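Local atomic coordinates of BpsB (PgaB), Poly-beta-1,6-N-acetyl-D-glucosamine N-deacetylase (Bordetella bronchiseptica RB50, PDB entry 5BU6), a protein that removes acetyl groups from the N-acetylglucosamine units of poly-beta-1,6-N-acetyl-D-glucosamine as a family 4 carbohydrate esterase and is required for biofilm formation. Residues A107-T110 against S111-D114; M135-A138 against Q139-E142; I58-Q61 against Q62-S66. The protein carries 5 engineered substitutions. All coordinates share one frame; numbering follows the deposited sequence.

Contact 1 is buried, while contacts 2 and 3 are only partly so. All three are local, each at the first turn of a helix. Contacts 2 and 3 start their helices with the same device, a capping box closed by a glutamine. Contact 1 has no such box: a single carbonyl takes two backbone N-H groups, and a valine lies on a tryptophan face. Contacts 1 and 2 touch. Asp114 OD1 lies 2.9 Å from Trp137 NE1, probably a hydrogen bond, and Val108 and Thr113 pack on Leu140. The side chains of Asp114 and Trp137 both come near a bound nickel ion. Contact 3 stands apart, its centre about 24 Å from that of contact 1.

Contact 1: A107-T110 against S111-D114; sequences AVVT and SWTD
Val109 and Trp112 make the main apolar contact. Val109 CG1 sits over the five-membered ring of Trp112, 3.7 Å from its centroid and 9° off the ring normal, a CH-pi contact. Val109 CB and CG2 lie on the six-membered part, with CB 3.6 Å from Trp112 CE3. Trp112 CG is anti to the carbonyl carbon (chi1 -65°), which folds the indole back over the valine. Separately, Val108 CG1 packs against Thr113 OG1 at 3.3 Å, the two side chains crossing at about a right angle.

The backbone bonds start the short helix. Val109 is the N-cap, and its O accepts from two donors. Trp112 N is 3.0 Å from Val109 O and stands above the carbonyl plane. Thr113 N, 3.2 Å from Val109 O, gives a straighter bond (168° at the hydrogen). Asp114 N then bonds to Thr110 O.

A water links the two ends of the turn: it accepts from Val109 N and donates to Thr113 OG1. Beyond the segments, Thr110 OG1 and Ser111 OG bond to His156, and the Trp112 ring meets that of the nickel ligand His159. This is a strand-to-helix turn at the C-terminal end of strand 104-108, beside the metal site of a polysaccharide deacetylase.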
loop_
_atom_site.group_PDB
_atom_site.type_symbol
_atom_site.label_atom_id
_atom_site.label_comp_id
_atom_site.label_asym_id
_atom_site.label_seq_id
_atom_site.Cartn_x
_atom_site.Cartn_y
_atom_site.Cartn_z
ATOM N N ALA A 107 3.293 -1.566 3.400
ATOM C CA ALA A 107 3.567 -0.416 2.539
ATOM C C ALA A 107 3.671 0.830 3.417
ATOM O O ALA A 107 2.760 1.124 4.215
ATOM C CB ALA A 107 2.482 -0.259 1.475
ATOM N N VAL A 108 4.793 1.525 3.274
ATOM C CA VAL A 108 5.211 2.610 4.157
ATOM C C VAL A 108 4.979 3.975 3.521
ATOM O O VAL A 108 5.415 4.182 2.408
ATOM C CB VAL A 108 6.720 2.454 4.474
ATOM C CG1 VAL A 108 7.259 3.634 5.244
ATOM C CG2 VAL A 108 6.969 1.129 5.197
ATOM N N VAL A 109 4.291 4.900 4.194
ATOM C CA VAL A 109 4.252 6.287 3.717
ATOM C C VAL A 109 5.466 6.975 4.327
ATOM O O VAL A 109 5.496 7.226 5.531
ATOM C CB VAL A 109 2.983 7.042 4.124
ATOM C CG1 VAL A 109 3.007 8.446 3.530
ATOM C CG2 VAL A 109 1.722 6.279 3.681
ATOM N N THR A 110 6.489 7.243 3.536
ATOM C CA THR A 110 7.773 7.532 4.166
ATOM C C THR A 110 7.830 8.938 4.779
ATOM O O THR A 110 8.634 9.186 5.663
ATOM C CB THR A 110 8.953 7.310 3.193
ATOM O OG1 THR A 110 8.784 8.093 2.010
ATOM C CG2 THR A 110 9.039 5.831 2.806
ATOM N N SER A 111 6.976 9.857 4.351
ATOM C CA SER A 111 6.995 11.163 5.003
ATOM C C SER A 111 6.381 11.081 6.417
ATOM O O SER A 111 6.588 11.977 7.235
ATOM C CB SER A 111 6.272 12.235 4.169
ATOM O OG SER A 111 4.873 12.042 4.198
ATOM N N TRP A 112 5.641 10.009 6.689
ATOM C CA TRP A 112 5.062 9.767 8.002
ATOM C C TRP A 112 6.056 9.053 8.908
ATOM O O TRP A 112 6.353 9.499 9.999
ATOM C CB TRP A 112 3.784 8.918 7.868
ATOM C CG TRP A 112 2.663 9.586 7.149
ATOM C CD1 TRP A 112 2.629 10.855 6.686
ATOM C CD2 TRP A 112 1.394 8.998 6.802
ATOM N NE1 TRP A 112 1.428 11.107 6.070
ATOM C CE2 TRP A 112 0.646 9.989 6.139
ATOM C CE3 TRP A 112 0.833 7.741 6.987
ATOM C CZ2 TRP A 112 -0.640 9.764 5.656
ATOM C CZ3 TRP A 112 -0.471 7.516 6.514
ATOM C CH2 TRP A 112 -1.178 8.526 5.854
ATOM N N THR A 113 6.539 7.910 8.436
ATOM C CA THR A 113 7.567 7.136 9.117
ATOM C C THR A 113 8.825 7.973 9.351
ATOM O O THR A 113 9.441 7.905 10.414
ATOM C CB THR A 113 7.904 5.870 8.292
ATOM O OG1 THR A 113 6.696 5.116 8.122
ATOM C CG2 THR A 113 8.988 4.982 8.986
ATOM N N ASP A 114 9.193 8.782 8.367
ATOM C CA ASP A 114 10.415 9.571 8.474
ATOM C C ASP A 114 10.184 11.020 8.917
ATOM O O ASP A 114 11.008 11.877 8.658
ATOM C CB ASP A 114 11.154 9.591 7.138
ATOM C CG ASP A 114 12.604 9.923 7.300
ATOM O OD1 ASP A 114 13.265 9.223 8.096
ATOM O OD2 ASP A 114 13.056 10.892 6.658
HETATM O O HOH W 1 3.961 4.674 7.009
#

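Contact 2: M135-A138 against Q139-E142; sequences MTWA and QLRE
A capping box formed by Thr136 and Gln139 opens helix 137-145. Thr136 is the N-cap. Its OG1 accepts from Gln139 N at 3.2 Å. In return, Gln139 OE1 accepts from Thr136 N at 2.9 Å, with 163° at the hydrogen. That donor stands above the plane of the side-chain amide, 45° out of it. Thr136 OG1 lies between the backbone N and the carbonyl carbon (chi1 67°), which turns it to the first turn of the helix. The Gln139 chain runs back, extended beyond CG, and passes Thr136 OG1, with CG 3.4 Å from that oxygen.

Helical bonds follow the box: Leu140 N to Thr136 O, Arg141 N to Trp137 O and Glu142 N to Ala138 O.

Leu140 uses its two methyls on different partners. CD2 meets Met135 CE at 3.6 Å, and the two side chains cross at about a right angle. CD1 lies 3.8 Å from Trp137 CE3. The Met135 chain bends at chi3, which brings its methyl to the leucine.

The Trp137 ring, whose NE1 is paired with Asp114, stacks on His210, and its side chain lies about 5 Å from a bound nickel ion. Arg141 NH2 bonds to Thr211 O. The arrangement is a capped helix N-terminus, packed by Leu140 against Val106 of strand 104-108 and by Trp137 against helix 189-211.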
loop_
_atom_site.group_PDB
_atom_site.type_symbol
_atom_site.label_atom_id
_atom_site.label_comp_id
_atom_site.label_asym_id
_atom_site.label_seq_id
_atom_site.Cartn_x
_atom_site.Cartn_y
_atom_site.Cartn_z
ATOM N N MET A 135 5.028 2.998 13.341
ATOM C CA MET A 135 6.183 2.124 13.482
ATOM C C MET A 135 7.484 2.862 13.262
ATOM O O MET A 135 7.579 3.748 12.399
ATOM C CB MET A 135 6.128 0.975 12.476
ATOM C CG MET A 135 5.275 -0.165 12.845
ATOM S SD MET A 135 5.470 -1.442 11.567
ATOM C CE MET A 135 4.770 -0.614 10.154
ATOM N N THR A 136 8.502 2.479 14.018
ATOM C CA THR A 136 9.818 3.064 13.803
ATOM C C THR A 136 10.545 2.360 12.669
ATOM O O THR A 136 10.143 1.285 12.220
ATOM C CB THR A 136 10.663 3.016 15.071
ATOM O OG1 THR A 136 10.980 1.660 15.394
ATOM C CG2 THR A 136 9.900 3.671 16.231
ATOM N N TRP A 137 11.599 2.995 12.177
ATOM C CA TRP A 137 12.411 2.388 11.137
ATOM C C TRP A 137 13.014 1.083 11.629
ATOM O O TRP A 137 13.125 0.123 10.869
ATOM C CB TRP A 137 13.510 3.333 10.680
ATOM C CG TRP A 137 13.099 4.396 9.678
ATOM C CD1 TRP A 137 13.218 5.751 9.833
ATOM C CD2 TRP A 137 12.524 4.191 8.382
ATOM N NE1 TRP A 137 12.758 6.395 8.707
ATOM C CE2 TRP A 137 12.346 5.463 7.796
ATOM C CE3 TRP A 137 12.172 3.050 7.643
ATOM C CZ2 TRP A 137 11.816 5.633 6.515
ATOM C CZ3 TRP A 137 11.639 3.222 6.372
ATOM C CH2 TRP A 137 11.467 4.500 5.825
ATOM N N ALA A 138 13.430 1.063 12.891
ATOM C CA ALA A 138 14.031 -0.136 13.483
ATOM C C ALA A 138 13.040 -1.286 13.476
ATOM O O ALA A 138 13.389 -2.434 13.161
ATOM C CB ALA A 138 14.491 0.140 14.887
ATOM N N GLN A 139 11.793 -0.976 13.816
ATOM C CA GLN A 139 10.728 -1.976 13.767
ATOM C C GLN A 139 10.486 -2.491 12.332
ATOM O O GLN A 139 10.356 -3.695 12.114
ATOM C CB GLN A 139 9.430 -1.399 14.365
ATOM C CG GLN A 139 9.477 -1.323 15.896
ATOM C CD GLN A 139 8.403 -0.429 16.484
ATOM O OE1 GLN A 139 7.688 0.268 15.771
ATOM N NE2 GLN A 139 8.306 -0.429 17.801
ATOM N N LEU A 140 10.442 -1.595 11.355
ATOM C CA LEU A 140 10.294 -2.029 9.964
ATOM C C LEU A 140 11.440 -2.908 9.492
ATOM O O LEU A 140 11.223 -3.901 8.778
ATOM C CB LEU A 140 10.181 -0.824 9.021
ATOM C CG LEU A 140 8.820 -0.129 9.058
ATOM C CD1 LEU A 140 8.953 1.263 8.487
ATOM C CD2 LEU A 140 7.780 -0.923 8.267
ATOM N N ARG A 141 12.662 -2.541 9.868
ATOM C CA ARG A 141 13.823 -3.317 9.480
ATOM C C ARG A 141 13.742 -4.714 10.087
ATOM O O ARG A 141 14.097 -5.698 9.440
ATOM C CB ARG A 141 15.111 -2.615 9.911
ATOM C CG ARG A 141 16.378 -3.401 9.610
ATOM C CD ARG A 141 17.597 -2.513 9.813
ATOM N NE ARG A 141 18.837 -3.266 10.037
ATOM C CZ ARG A 141 19.583 -3.799 9.071
ATOM N NH1 ARG A 141 20.699 -4.454 9.374
ATOM N NH2 ARG A 141 19.211 -3.682 7.802
ATOM N N GLU A 142 13.260 -4.810 11.324
ATOM C CA GLU A 142 13.125 -6.115 11.955
ATOM C C GLU A 142 12.138 -7.017 11.200
ATOM O O GLU A 142 12.399 -8.208 11.006
ATOM C CB GLU A 142 12.686 -5.981 13.410
ATOM C CG GLU A 142 12.642 -7.316 14.137
ATOM C CD GLU A 142 12.279 -7.185 15.603
ATOM O OE1 GLU A 142 12.688 -6.185 16.230
ATOM O OE2 GLU A 142 11.582 -8.081 16.126
#

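Contact 3: I58-Q61 against Q62-S66; sequences ISMQ and QIIDS. With EDO (1,2-ethanediol), chain J.
This is a local contact at the N-terminus of helix 60-67, where strand 56-57 passes into the helix of a beta-alpha-beta unit. Ser59 and Gln62 form a capping box. Ser59 OG accepts from Gln62 N at 3.1 Å. Gln62 OE1 accepts from Ser59 N at 2.9 Å, the donor tilted 25° from the amide plane. Gln62 CG is anti to the carbonyl carbon (chi1 -83°), and the extended chain carries OE1 back past the start of the helix. There OE1 also lies 3.2 Å from Ile58 CA.

A second polar pair joins side chains four residues apart. Gln61 NE2 bonds to Asp65 OD1 at 2.9 Å. The aspartate oxygen lies in the amide plane of Gln61, but the amide nitrogen meets the carboxylate from above its plane. A bend at chi2 (64°) curls the glutamine along the helix towards Asp65. The amide oxygen, OE1, bonds to Arg216 NH1.

O2 of a 1,2-ethanediol, probably from the crystallisation liquor, accepts from Gln61 N at 3.0 Å. The diol also bonds to Glu150.

The apolar face is formed by isoleucines and a methionine. Ile58 CD1 meets Ile63 CG1 at 3.6 Å, and Met60 CG meets Ile64 CD1 at 4.1 Å. Ile58 and Ile63 face strand 77-83, touching Pro77 and Leu79, while Met60 and Ile64 pack on Ile240 of strand 240-242.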
loop_
_atom_site.group_PDB
_atom_site.type_symbol
_atom_site.label_atom_id
_atom_site.label_comp_id
_atom_site.label_asym_id
_atom_site.label_seq_id
_atom_site.Cartn_x
_atom_site.Cartn_y
_atom_site.Cartn_z
ATOM N N ILE A 58 0.739 -16.098 0.185
ATOM C CA ILE A 58 1.999 -16.118 -0.577
ATOM C C ILE A 58 2.780 -14.805 -0.380
ATOM O O ILE A 58 2.229 -13.801 0.093
ATOM C CB ILE A 58 1.729 -16.308 -2.100
ATOM C CG1 ILE A 58 0.957 -15.089 -2.639
ATOM C CG2 ILE A 58 1.009 -17.627 -2.371
ATOM C CD1 ILE A 58 0.490 -15.189 -4.065
ATOM N N SER A 59 4.063 -14.800 -0.738
ATOM C CA SER A 59 4.836 -13.550 -0.707
ATOM C C SER A 59 4.859 -12.909 -2.091
ATOM O O SER A 59 4.538 -13.550 -3.086
ATOM C CB SER A 59 6.266 -13.813 -0.269
ATOM O OG SER A 59 6.860 -14.734 -1.190
ATOM N N MET A 60 5.304 -11.658 -2.165
ATOM C CA MET A 60 5.525 -11.031 -3.468
ATOM C C MET A 60 6.616 -11.747 -4.269
ATOM O O MET A 60 6.557 -11.823 -5.498
ATOM C CB MET A 60 5.899 -9.556 -3.305
ATOM C CG MET A 60 5.956 -8.816 -4.642
ATOM S SD MET A 60 4.570 -7.691 -4.832
ATOM C CE MET A 60 4.874 -6.568 -3.469
ATOM N N GLN A 61 7.626 -12.257 -3.571
ATOM C CA GLN A 61 8.667 -13.024 -4.248
ATOM C C GLN A 61 8.069 -14.255 -4.950
ATOM O O GLN A 61 8.499 -14.654 -6.045
ATOM C CB GLN A 61 9.747 -13.455 -3.264
ATOM C CG GLN A 61 10.913 -14.149 -3.948
ATOM C CD GLN A 61 11.649 -13.211 -4.900
ATOM O OE1 GLN A 61 12.050 -12.118 -4.512
ATOM N NE2 GLN A 61 11.812 -13.632 -6.154
ATOM N N GLN A 62 7.091 -14.883 -4.300
ATOM C CA GLN A 62 6.421 -16.033 -4.896
ATOM C C GLN A 62 5.640 -15.634 -6.143
ATOM O O GLN A 62 5.634 -16.372 -7.142
ATOM C CB GLN A 62 5.494 -16.698 -3.884
ATOM C CG GLN A 62 6.205 -17.669 -2.951
ATOM C CD GLN A 62 5.261 -18.235 -1.912
ATOM O OE1 GLN A 62 4.843 -17.531 -0.996
ATOM N NE2 GLN A 62 4.891 -19.489 -2.071
ATOM N N ILE A 63 5.004 -14.465 -6.109
ATOM C CA ILE A 63 4.287 -13.988 -7.296
ATOM C C ILE A 63 5.268 -13.804 -8.457
ATOM O O ILE A 63 5.031 -14.268 -9.565
ATOM C CB ILE A 63 3.559 -12.664 -7.044
ATOM C CG1 ILE A 63 2.363 -12.887 -6.118
ATOM C CG2 ILE A 63 3.102 -12.047 -8.372
ATOM C CD1 ILE A 63 1.838 -11.597 -5.442
ATOM N N ILE A 64 6.362 -13.109 -8.185
ATOM C CA ILE A 64 7.371 -12.838 -9.199
ATOM C C ILE A 64 7.912 -14.136 -9.791
ATOM O O ILE A 64 8.035 -14.270 -10.999
ATOM C CB ILE A 64 8.507 -12.004 -8.604
ATOM C CG1 ILE A 64 7.959 -10.653 -8.130
ATOM C CG2 ILE A 64 9.595 -11.797 -9.600
ATOM C CD1 ILE A 64 8.899 -9.907 -7.208
ATOM N N ASP A 65 8.177 -15.111 -8.926
ATOM C CA ASP A 65 8.695 -16.416 -9.350
ATOM C C ASP A 65 7.691 -17.196 -10.191
ATOM O O ASP A 65 8.080 -17.906 -11.115
ATOM C CB ASP A 65 9.100 -17.261 -8.129
ATOM C CG ASP A 65 10.351 -16.731 -7.418
ATOM O OD1 ASP A 65 11.007 -15.805 -7.935
ATOM O OD2 ASP A 65 10.685 -17.257 -6.335
ATOM N N SER A 66 6.399 -17.078 -9.886
ATOM C CA SER A 66 5.408 -17.825 -10.669
ATOM C C SER A 66 5.297 -17.236 -12.064
ATOM O O SER A 66 5.130 -17.964 -13.045
ATOM C CB SER A 66 4.038 -17.826 -9.981
ATOM O OG SER A 66 3.489 -16.518 -9.906
HETATM C C1 EDO J . 9.244 -11.383 1.401
HETATM O O1 EDO J . 8.031 -11.900 1.961
HETATM C C2 EDO J . 9.409 -11.901 -0.029
HETATM O O2 EDO J . 8.527 -11.232 -0.947
#